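Local atomic coordinates of peptidoglycan glycosyltransferase (Atopobium parvulum, PDB entry 4OVD), a protein that is a penicillin-binding protein, a cell-wall enzyme that combines a dimerisation domain with a transpeptidase domain. Residues F376-T381 and G392-L397; S295-I300 and E371-F376; T150-P155 and G165-D170. All coordinates share one frame; numbering follows the deposited sequence.

Contact 1 (F376-T381 and G392-L397); sequences FGIGHT and GIVRSL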
loop_
_atom_site.group_PDB
_atom_site.type_symbol
_atom_site.label_atom_id
_atom_site.label_comp_id
_atom_site.label_asym_id
_atom_site.label_seq_id
_atom_site.Cartn_x
_atom_site.Cartn_y
_atom_site.Cartn_z
ATOM N N PHE A 376 -13.976 -4.218 -4.187
ATOM C CA PHE A 376 -12.869 -3.537 -3.517
ATOM C C PHE A 376 -11.559 -3.597 -4.302
ATOM O O PHE A 376 -10.499 -3.100 -3.811
ATOM C CB PHE A 376 -12.636 -4.107 -2.131
ATOM C CG PHE A 376 -13.329 -3.377 -1.009
ATOM C CD1 PHE A 376 -12.783 -2.201 -0.523
ATOM C CD2 PHE A 376 -14.466 -3.881 -0.389
ATOM C CE1 PHE A 376 -13.349 -1.527 0.547
ATOM C CE2 PHE A 376 -15.021 -3.222 0.679
ATOM C CZ PHE A 376 -14.465 -2.038 1.153
ATOM N N GLY A 377 -11.591 -4.217 -5.482
ATOM C CA GLY A 377 -10.381 -4.311 -6.333
ATOM C C GLY A 377 -9.390 -5.432 -5.939
ATOM O O GLY A 377 -8.290 -5.515 -6.494
ATOM N N ILE A 378 -9.793 -6.325 -5.041
ATOM C CA ILE A 378 -8.878 -7.369 -4.569
ATOM C C ILE A 378 -8.671 -8.345 -5.675
ATOM O O ILE A 378 -9.622 -8.840 -6.213
ATOM C CB ILE A 378 -9.410 -8.057 -3.324
ATOM C CG1 ILE A 378 -9.642 -7.026 -2.219
ATOM C CG2 ILE A 378 -8.411 -9.115 -2.857
ATOM C CD1 ILE A 378 -8.440 -6.121 -1.972
ATOM N N GLY A 379 -7.411 -8.596 -6.054
ATOM C CA GLY A 379 -7.146 -9.446 -7.174
ATOM C C GLY A 379 -7.125 -8.691 -8.493
ATOM O O GLY A 379 -7.108 -9.301 -9.520
ATOM N N HIS A 380 -7.134 -7.362 -8.468
ATOM C CA HIS A 380 -7.088 -6.553 -9.679
ATOM C C HIS A 380 -6.002 -5.535 -9.480
ATOM O O HIS A 380 -5.820 -5.020 -8.365
ATOM C CB HIS A 380 -8.410 -5.786 -9.871
ATOM C CG HIS A 380 -9.589 -6.664 -10.105
ATOM N ND1 HIS A 380 -10.083 -6.919 -11.363
ATOM C CD2 HIS A 380 -10.385 -7.341 -9.241
ATOM C CE1 HIS A 380 -11.139 -7.709 -11.264
ATOM N NE2 HIS A 380 -11.337 -7.985 -9.988
ATOM N N THR A 381 -5.318 -5.172 -10.536
ATOM C CA THR A 381 -4.267 -4.168 -10.389
ATOM C C THR A 381 -4.933 -2.858 -9.954
ATOM O O THR A 381 -6.063 -2.588 -10.238
ATOM C CB THR A 381 -3.488 -4.012 -11.717
ATOM O OG1 THR A 381 -4.436 -3.980 -12.780
ATOM C CG2 THR A 381 -2.601 -5.198 -11.945
ATOM N N GLY A 392 -1.919 -10.484 -8.082
ATOM C CA GLY A 392 -2.198 -11.315 -6.948
ATOM C C GLY A 392 -2.919 -12.562 -7.397
ATOM O O GLY A 392 -3.235 -12.725 -8.587
ATOM N N ILE A 393 -3.142 -13.456 -6.453
ATOM C CA ILE A 393 -3.721 -14.758 -6.686
ATOM C C ILE A 393 -4.861 -14.877 -5.751
ATOM O O ILE A 393 -4.702 -15.142 -4.561
ATOM C CB ILE A 393 -2.664 -15.857 -6.435
ATOM C CG1 ILE A 393 -1.442 -15.643 -7.382
ATOM C CG2 ILE A 393 -3.276 -17.222 -6.691
ATOM C CD1 ILE A 393 -0.208 -16.432 -7.004
ATOM N N VAL A 394 -6.031 -14.705 -6.318
ATOM C CA VAL A 394 -7.280 -14.641 -5.551
ATOM C C VAL A 394 -8.290 -15.501 -6.304
ATOM O O VAL A 394 -8.514 -15.313 -7.514
ATOM C CB VAL A 394 -7.765 -13.176 -5.510
ATOM C CG1 VAL A 394 -9.047 -13.049 -4.697
ATOM C CG2 VAL A 394 -6.677 -12.229 -4.960
ATOM N N ARG A 395 -8.860 -16.467 -5.605
ATOM C CA ARG A 395 -9.820 -17.354 -6.203
ATOM C C ARG A 395 -11.084 -16.597 -6.551
ATOM O O ARG A 395 -11.498 -15.747 -5.791
ATOM C CB ARG A 395 -10.219 -18.459 -5.229
ATOM C CG ARG A 395 -9.208 -19.559 -5.108
ATOM C CD ARG A 395 -9.563 -20.449 -3.950
ATOM N NE ARG A 395 -8.549 -21.476 -3.793
ATOM C CZ ARG A 395 -8.761 -22.771 -3.934
ATOM N NH1 ARG A 395 -9.985 -23.235 -4.143
ATOM N NH2 ARG A 395 -7.748 -23.618 -3.784
ATOM N N SER A 396 -11.672 -16.880 -7.712
ATOM C CA SER A 396 -12.972 -16.290 -8.069
ATOM C C SER A 396 -14.059 -17.158 -7.383
ATOM O O SER A 396 -13.785 -18.257 -6.876
ATOM C CB SER A 396 -13.181 -16.305 -9.557
ATOM O OG SER A 396 -13.071 -17.661 -9.958
ATOM N N LEU A 397 -15.266 -16.635 -7.280
ATOM C CA LEU A 397 -16.363 -17.330 -6.592
ATOM C C LEU A 397 -16.524 -18.772 -7.047
ATOM O O LEU A 397 -16.578 -19.663 -6.202
ATOM C CB LEU A 397 -17.686 -16.619 -6.819
ATOM C CG LEU A 397 -18.896 -17.350 -6.236
ATOM C CD1 LEU A 397 -18.711 -17.512 -4.732
ATOM C CD2 LEU A 397 -20.184 -16.609 -6.585
#

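Contact 2 (S295-I300 and E371-F376); sequences SVFKVI and EGIDKF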
loop_
_atom_site.group_PDB
_atom_site.type_symbol
_atom_site.label_atom_id
_atom_site.label_comp_id
_atom_site.label_asym_id
_atom_site.label_seq_id
_atom_site.Cartn_x
_atom_site.Cartn_y
_atom_site.Cartn_z
ATOM N N SER A 295 -4.663 -10.262 8.919
ATOM C CA SER A 295 -5.668 -9.498 9.645
ATOM C C SER A 295 -5.960 -8.088 9.209
ATOM O O SER A 295 -7.051 -7.585 9.446
ATOM C CB SER A 295 -5.461 -9.716 11.163
ATOM O OG SER A 295 -4.135 -9.527 11.475
ATOM N N VAL A 296 -5.037 -7.458 8.484
ATOM C CA VAL A 296 -5.318 -6.126 7.977
ATOM C C VAL A 296 -6.519 -6.222 6.956
ATOM O O VAL A 296 -7.254 -5.236 6.660
ATOM C CB VAL A 296 -3.940 -5.611 7.461
ATOM C CG1 VAL A 296 -3.645 -6.056 6.049
ATOM C CG2 VAL A 296 -3.763 -4.156 7.626
ATOM N N PHE A 297 -6.802 -7.415 6.466
ATOM C CA PHE A 297 -7.876 -7.590 5.520
ATOM C C PHE A 297 -9.281 -7.504 6.218
ATOM O O PHE A 297 -10.306 -7.363 5.535
ATOM C CB PHE A 297 -7.756 -8.965 4.919
ATOM C CG PHE A 297 -8.423 -9.118 3.577
ATOM C CD1 PHE A 297 -7.838 -8.547 2.463
ATOM C CD2 PHE A 297 -9.658 -9.778 3.442
ATOM C CE1 PHE A 297 -8.440 -8.671 1.223
ATOM C CE2 PHE A 297 -10.269 -9.845 2.235
ATOM C CZ PHE A 297 -9.634 -9.345 1.104
ATOM N N LYS A 298 -9.336 -7.611 7.556
ATOM C CA LYS A 298 -10.625 -7.677 8.234
ATOM C C LYS A 298 -11.479 -6.423 8.050
ATOM O O LYS A 298 -12.655 -6.465 8.255
ATOM C CB LYS A 298 -10.443 -7.973 9.690
ATOM C CG LYS A 298 -9.779 -9.302 9.903
ATOM C CD LYS A 298 -9.594 -9.583 11.365
ATOM C CE LYS A 298 -8.730 -10.818 11.543
ATOM N NZ LYS A 298 -8.524 -11.132 12.943
ATOM N N VAL A 299 -10.875 -5.319 7.672
ATOM C CA VAL A 299 -11.602 -4.076 7.394
ATOM C C VAL A 299 -12.455 -4.243 6.122
ATOM O O VAL A 299 -13.549 -3.680 6.000
ATOM C CB VAL A 299 -10.563 -2.973 7.253
ATOM C CG1 VAL A 299 -11.176 -1.755 6.594
ATOM C CG2 VAL A 299 -10.004 -2.654 8.647
ATOM N N ILE A 300 -11.947 -5.045 5.183
ATOM C CA ILE A 300 -12.674 -5.364 3.950
ATOM C C ILE A 300 -13.857 -6.266 4.274
ATOM O O ILE A 300 -14.971 -6.028 3.888
ATOM C CB ILE A 300 -11.686 -5.990 2.924
ATOM C CG1 ILE A 300 -10.742 -4.856 2.523
ATOM C CG2 ILE A 300 -12.371 -6.440 1.687
ATOM C CD1 ILE A 300 -9.436 -5.262 1.965
ATOM N N GLU A 371 -18.354 -10.999 -4.204
ATOM C CA GLU A 371 -18.698 -9.782 -4.948
ATOM C C GLU A 371 -18.062 -8.569 -4.328
ATOM O O GLU A 371 -17.577 -7.702 -5.036
ATOM C CB GLU A 371 -20.209 -9.571 -5.063
ATOM C CG GLU A 371 -20.814 -10.542 -6.076
ATOM C CD GLU A 371 -22.327 -10.579 -6.028
ATOM O OE1 GLU A 371 -22.927 -10.021 -5.074
ATOM O OE2 GLU A 371 -22.901 -11.215 -6.930
ATOM N N GLY A 372 -17.980 -8.539 -3.001
ATOM C CA GLY A 372 -17.387 -7.396 -2.341
ATOM C C GLY A 372 -15.895 -7.302 -2.562
ATOM O O GLY A 372 -15.383 -6.210 -2.712
ATOM N N ILE A 373 -15.198 -8.426 -2.418
ATOM C CA ILE A 373 -13.755 -8.507 -2.636
ATOM C C ILE A 373 -13.443 -7.896 -3.985
ATOM O O ILE A 373 -12.484 -7.127 -4.147
ATOM C CB ILE A 373 -13.336 -10.005 -2.749
ATOM C CG1 ILE A 373 -13.393 -10.637 -1.393
ATOM C CG2 ILE A 373 -11.975 -10.240 -3.331
ATOM C CD1 ILE A 373 -12.934 -9.742 -0.309
ATOM N N ASP A 374 -14.267 -8.279 -4.961
ATOM C CA ASP A 374 -14.098 -7.857 -6.325
ATOM C C ASP A 374 -14.368 -6.366 -6.458
ATOM O O ASP A 374 -13.612 -5.656 -7.081
ATOM C CB ASP A 374 -15.029 -8.658 -7.208
ATOM C CG ASP A 374 -14.705 -8.511 -8.650
ATOM O OD1 ASP A 374 -13.767 -9.210 -9.089
ATOM O OD2 ASP A 374 -15.417 -7.755 -9.342
ATOM N N LYS A 375 -15.434 -5.878 -5.826
ATOM C CA LYS A 375 -15.733 -4.483 -5.901
ATOM C C LYS A 375 -14.592 -3.682 -5.253
ATOM O O LYS A 375 -14.279 -2.593 -5.692
ATOM C CB LYS A 375 -17.043 -4.278 -5.125
ATOM C CG LYS A 375 -17.909 -3.102 -5.510
ATOM C CD LYS A 375 -19.264 -3.261 -4.835
ATOM C CE LYS A 375 -20.356 -2.404 -5.463
ATOM N NZ LYS A 375 -20.009 -0.961 -5.542
ATOM N N PHE A 376 -13.976 -4.218 -4.187
ATOM C CA PHE A 376 -12.869 -3.537 -3.517
ATOM C C PHE A 376 -11.559 -3.597 -4.302
ATOM O O PHE A 376 -10.499 -3.100 -3.811
ATOM C CB PHE A 376 -12.636 -4.107 -2.131
ATOM C CG PHE A 376 -13.329 -3.377 -1.009
ATOM C CD1 PHE A 376 -12.783 -2.201 -0.523
ATOM C CD2 PHE A 376 -14.466 -3.881 -0.389
ATOM C CE1 PHE A 376 -13.349 -1.527 0.547
ATOM C CE2 PHE A 376 -15.021 -3.222 0.679
ATOM C CZ PHE A 376 -14.465 -2.038 1.153
#

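Contact 3 (T150-P155 and G165-D170); sequences TKRVYP and GFVNAD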
loop_
_atom_site.group_PDB
_atom_site.type_symbol
_atom_site.label_atom_id
_atom_site.label_comp_id
_atom_site.label_asym_id
_atom_site.label_seq_id
_atom_site.Cartn_x
_atom_site.Cartn_y
_atom_site.Cartn_z
ATOM N N THR A 150 24.340 12.447 -22.712
ATOM C CA THR A 150 23.590 13.157 -21.679
ATOM C C THR A 150 23.539 12.224 -20.489
ATOM O O THR A 150 23.597 11.017 -20.639
ATOM C CB THR A 150 22.108 13.463 -22.068
ATOM O OG1 THR A 150 21.367 12.249 -22.168
ATOM C CG2 THR A 150 21.986 14.225 -23.409
ATOM N N LYS A 151 23.428 12.753 -19.295
ATOM C CA LYS A 151 23.228 11.859 -18.153
ATOM C C LYS A 151 22.302 12.515 -17.196
ATOM O O LYS A 151 22.211 13.742 -17.176
ATOM C CB LYS A 151 24.536 11.546 -17.441
ATOM C CG LYS A 151 25.302 12.728 -16.861
ATOM C CD LYS A 151 26.154 12.216 -15.703
ATOM C CE LYS A 151 27.051 13.264 -15.061
ATOM N NZ LYS A 151 28.037 13.785 -16.050
ATOM N N ARG A 152 21.596 11.709 -16.417
ATOM C CA ARG A 152 20.774 12.210 -15.367
ATOM C C ARG A 152 21.614 12.487 -14.165
ATOM O O ARG A 152 22.565 11.771 -13.873
ATOM C CB ARG A 152 19.777 11.170 -14.853
ATOM C CG ARG A 152 18.559 10.965 -15.677
ATOM C CD ARG A 152 17.746 12.219 -15.752
ATOM N NE ARG A 152 16.358 11.870 -15.847
ATOM C CZ ARG A 152 15.407 12.684 -16.247
ATOM N NH1 ARG A 152 14.166 12.234 -16.277
ATOM N NH2 ARG A 152 15.696 13.915 -16.681
ATOM N N VAL A 153 21.188 13.491 -13.434
ATOM C CA VAL A 153 21.797 13.857 -12.209
ATOM C C VAL A 153 20.630 13.853 -11.221
ATOM O O VAL A 153 19.531 14.359 -11.564
ATOM C CB VAL A 153 22.375 15.276 -12.254
ATOM C CG1 VAL A 153 23.046 15.587 -10.927
ATOM C CG2 VAL A 153 23.374 15.430 -13.396
ATOM N N TYR A 154 20.878 13.217 -10.085
ATOM C CA TYR A 154 19.941 13.066 -8.991
ATOM C C TYR A 154 20.500 13.825 -7.837
ATOM O O TYR A 154 21.397 13.378 -7.150
ATOM C CB TYR A 154 19.780 11.615 -8.604
ATOM C CG TYR A 154 19.321 10.771 -9.723
ATOM C CD1 TYR A 154 18.006 10.746 -10.084
ATOM C CD2 TYR A 154 20.200 10.008 -10.422
ATOM C CE1 TYR A 154 17.585 9.984 -11.125
ATOM C CE2 TYR A 154 19.787 9.241 -11.453
ATOM C CZ TYR A 154 18.477 9.239 -11.790
ATOM O OH TYR A 154 18.059 8.480 -12.816
ATOM N N PRO A 155 19.909 15.084 -7.680
ATOM C CA PRO A 155 20.521 15.899 -6.637
ATOM C C PRO A 155 20.419 15.422 -5.213
ATOM O O PRO A 155 21.220 15.875 -4.415
ATOM C CB PRO A 155 19.749 17.202 -6.720
ATOM C CG PRO A 155 19.369 17.312 -8.115
ATOM C CD PRO A 155 18.850 15.976 -8.360
ATOM N N GLY A 165 13.831 5.532 -10.282
ATOM C CA GLY A 165 14.384 4.554 -11.225
ATOM C C GLY A 165 15.688 5.077 -11.761
ATOM O O GLY A 165 16.094 6.185 -11.439
ATOM N N PHE A 166 16.374 4.309 -12.586
ATOM C CA PHE A 166 17.633 4.805 -13.165
ATOM C C PHE A 166 17.499 4.775 -14.628
ATOM O O PHE A 166 16.575 4.141 -15.182
ATOM C CB PHE A 166 18.875 4.068 -12.642
ATOM C CG PHE A 166 19.081 2.702 -13.227
ATOM C CD1 PHE A 166 18.351 1.629 -12.793
ATOM C CD2 PHE A 166 20.065 2.496 -14.196
ATOM C CE1 PHE A 166 18.547 0.369 -13.365
ATOM C CE2 PHE A 166 20.280 1.249 -14.749
ATOM C CZ PHE A 166 19.517 0.190 -14.330
ATOM N N VAL A 167 18.388 5.504 -15.263
ATOM C CA VAL A 167 18.456 5.617 -16.713
ATOM C C VAL A 167 19.769 4.949 -17.076
ATOM O O VAL A 167 20.795 5.193 -16.430
ATOM C CB VAL A 167 18.404 7.129 -17.112
ATOM C CG1 VAL A 167 18.634 7.352 -18.597
ATOM C CG2 VAL A 167 17.061 7.732 -16.705
ATOM N N ASN A 168 19.758 4.049 -18.054
ATOM C CA ASN A 168 21.023 3.434 -18.463
ATOM C C ASN A 168 21.825 4.289 -19.437
ATOM O O ASN A 168 21.406 5.381 -19.809
ATOM C CB ASN A 168 20.774 2.064 -19.049
ATOM C CG ASN A 168 19.983 2.107 -20.332
ATOM O OD1 ASN A 168 19.980 3.091 -21.070
ATOM N ND2 ASN A 168 19.332 1.020 -20.618
ATOM N N ALA A 169 22.991 3.760 -19.843
ATOM C CA ALA A 169 23.944 4.388 -20.788
ATOM C C ALA A 169 23.334 4.775 -22.124
ATOM O O ALA A 169 23.770 5.728 -22.742
ATOM C CB ALA A 169 25.139 3.468 -21.013
ATOM N N ASP A 170 22.370 4.010 -22.602
ATOM C CA ASP A 170 21.651 4.388 -23.820
ATOM C C ASP A 170 20.612 5.426 -23.484
ATOM O O ASP A 170 19.731 5.688 -24.283
ATOM C CB ASP A 170 20.912 3.218 -24.414
ATOM C CG ASP A 170 21.850 2.136 -24.908
ATOM O OD1 ASP A 170 23.077 2.387 -24.989
ATOM O OD2 ASP A 170 21.360 1.032 -25.228
#

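Contact 1 (F376-T381 and G392-L397)
V394 reaches across to the backbone of G379 and the side chain of I378, and these apolar touches make up the whole direct contact. Its CG2 does the work: it sits 3.6 Å from G379 CA and meets the branch methyl of I378, CG2 to CG2, at 4.1 Å, the two side chains crossing at about a right angle. V394 CG2 lies anti to its own carbonyl carbon because CG1 takes the place anti to the backbone N (chi1 -179°). G379 has no side chain, which lets the valine methyl lie directly against its CA, and the positive phi of this residue also suits glycine.

Backbone bonds shape the loop that receives the valine. Helix 366-375 ends in a Schellman motif at G377, also of positive phi, and the chain then folds into a type II beta turn from G377 to H380, closed by H380 N to G377 O at 2.9 Å. Both segments belong to the loop region between helices 366-375 and 404-408 of the transpeptidase domain.

Polar side chains fix the turn from outside. Q420 OE1, on helix 418-429, accepts a hydrogen bond from G379 N, and H380 NE2 bonds back to D374 OD1 on the helix just left. Just before the valine, I393 shares backbone hydrogen bonding with A415, and V394 also touches I416.

Contact 2 (S295-I300 and E371-F376)
I373 and F376 meet F297 and I300 in a wholly apolar contact between the C-terminal end of helix 366-375 and the 3-10 turn that leads into helix 298-307. The dense part centres on I373 CD1. This methyl lies at the edge of the F297 ring, near its plane, 3.6 Å from CZ, and also touches I300 CG2 at 3.9 Å. F297 reaches it because its CG is anti to the backbone N (chi1 -157°), which carries the ring out to the neighbouring helix. One face of the same ring is covered within its own segment by I300, whose CB stands 4.1 Å above the centre. I300 CG2 serves two partners: besides the isoleucine methyl it approaches F376 CD2 at 3.9 Å, coming to that ring obliquely, while the two side chains slide past each other in opposite directions.

All four residues are buried. Residues 295-298, SVFK, form the SxxK motif of penicillin-binding proteins, and its two polar members, also buried, serve other neighbours: K298 NZ bonds to S351 OG and N353 OD1 of the SxN motif, while S295 OG bonds to T493 N and the serine touches K490, both on strand 487-495. A424 of helix 418-429 adds to the apolar cover by touching both I300 and F376, and I304 touches I373 and F376 one turn further on.

The far side of helix 366-375 is looser. E371, D374 and K375 are exposed there and turn their charged ends away from the core.

Contact 3 (T150-P155 and G165-D170)
R152 and Y154 lean from one segment onto V167 and the backbone around G165. The closest apolar touch is R152 CG to V167 CG2, 3.7 Å, made by the aliphatic root of the arginine, while the guanidinium carries on past the valine; the two side chains cross obliquely. At chi1 173° V167 CG2 falls beside its backbone N, on the side of the strand. The same CG2 is also 4.1 Å from Y154 OH.

The tyrosine makes the second half of the first shell with its hydroxyl end. Y154 OH stands 3.3 Å from G165 O and 3.7 Å from F166 CA, reaching the backbone of the other segment. The carbonyl oxygen comes to the ring obliquely. G165, of positive phi, is the first residue to leave helix 161-164.

R152 sits on strand 151-153, an outermost strand of a mixed six-stranded sheet, and Y154 follows directly after it; the contact therefore packs a sheet edge, in the dimerisation-domain part of the chain, against the loop that joins helices 161-164 and 176-180. Strand 69-74 holds this edge in place, V153 sharing backbone hydrogen bonding with M72 and K151 with V74.

Outside the first shell, the arginine chain bends at chi2 (-62°) and takes its guanidinium to partners of its own: NE forms a salt bridge with E178 OE2, and NH2 bonds to G60 O. E178, on helix 176-180, touches both Y154 and V167. The loop is steadied in turn by F166 N bonding to S175 OG and N168 OD1 accepting from E172 N.

How the contacts relate
Contacts 1 and 2 are neighbours in the transpeptidase domain, their centres about 10 Å apart, and share F376, where helix 366-375 passes into the turn of contact 1. I378 joins them: its N lies 2.9 Å from I373 O, a probable hydrogen bond, and its CG1 packs on F297 CE1 at 4.0 Å. Apolar packing continues from F297 and I300 through I378 to V394. Contact 2 thus backs the SxxK motif, with contact 1 a layer further out. Contact 3 is separate, in the dimerisation-domain part of the chain, its centre about 36 Å from that of contact 1 and about 40 Å from that of contact 2. A calcium ion lies about 11 Å from the F297 side chain.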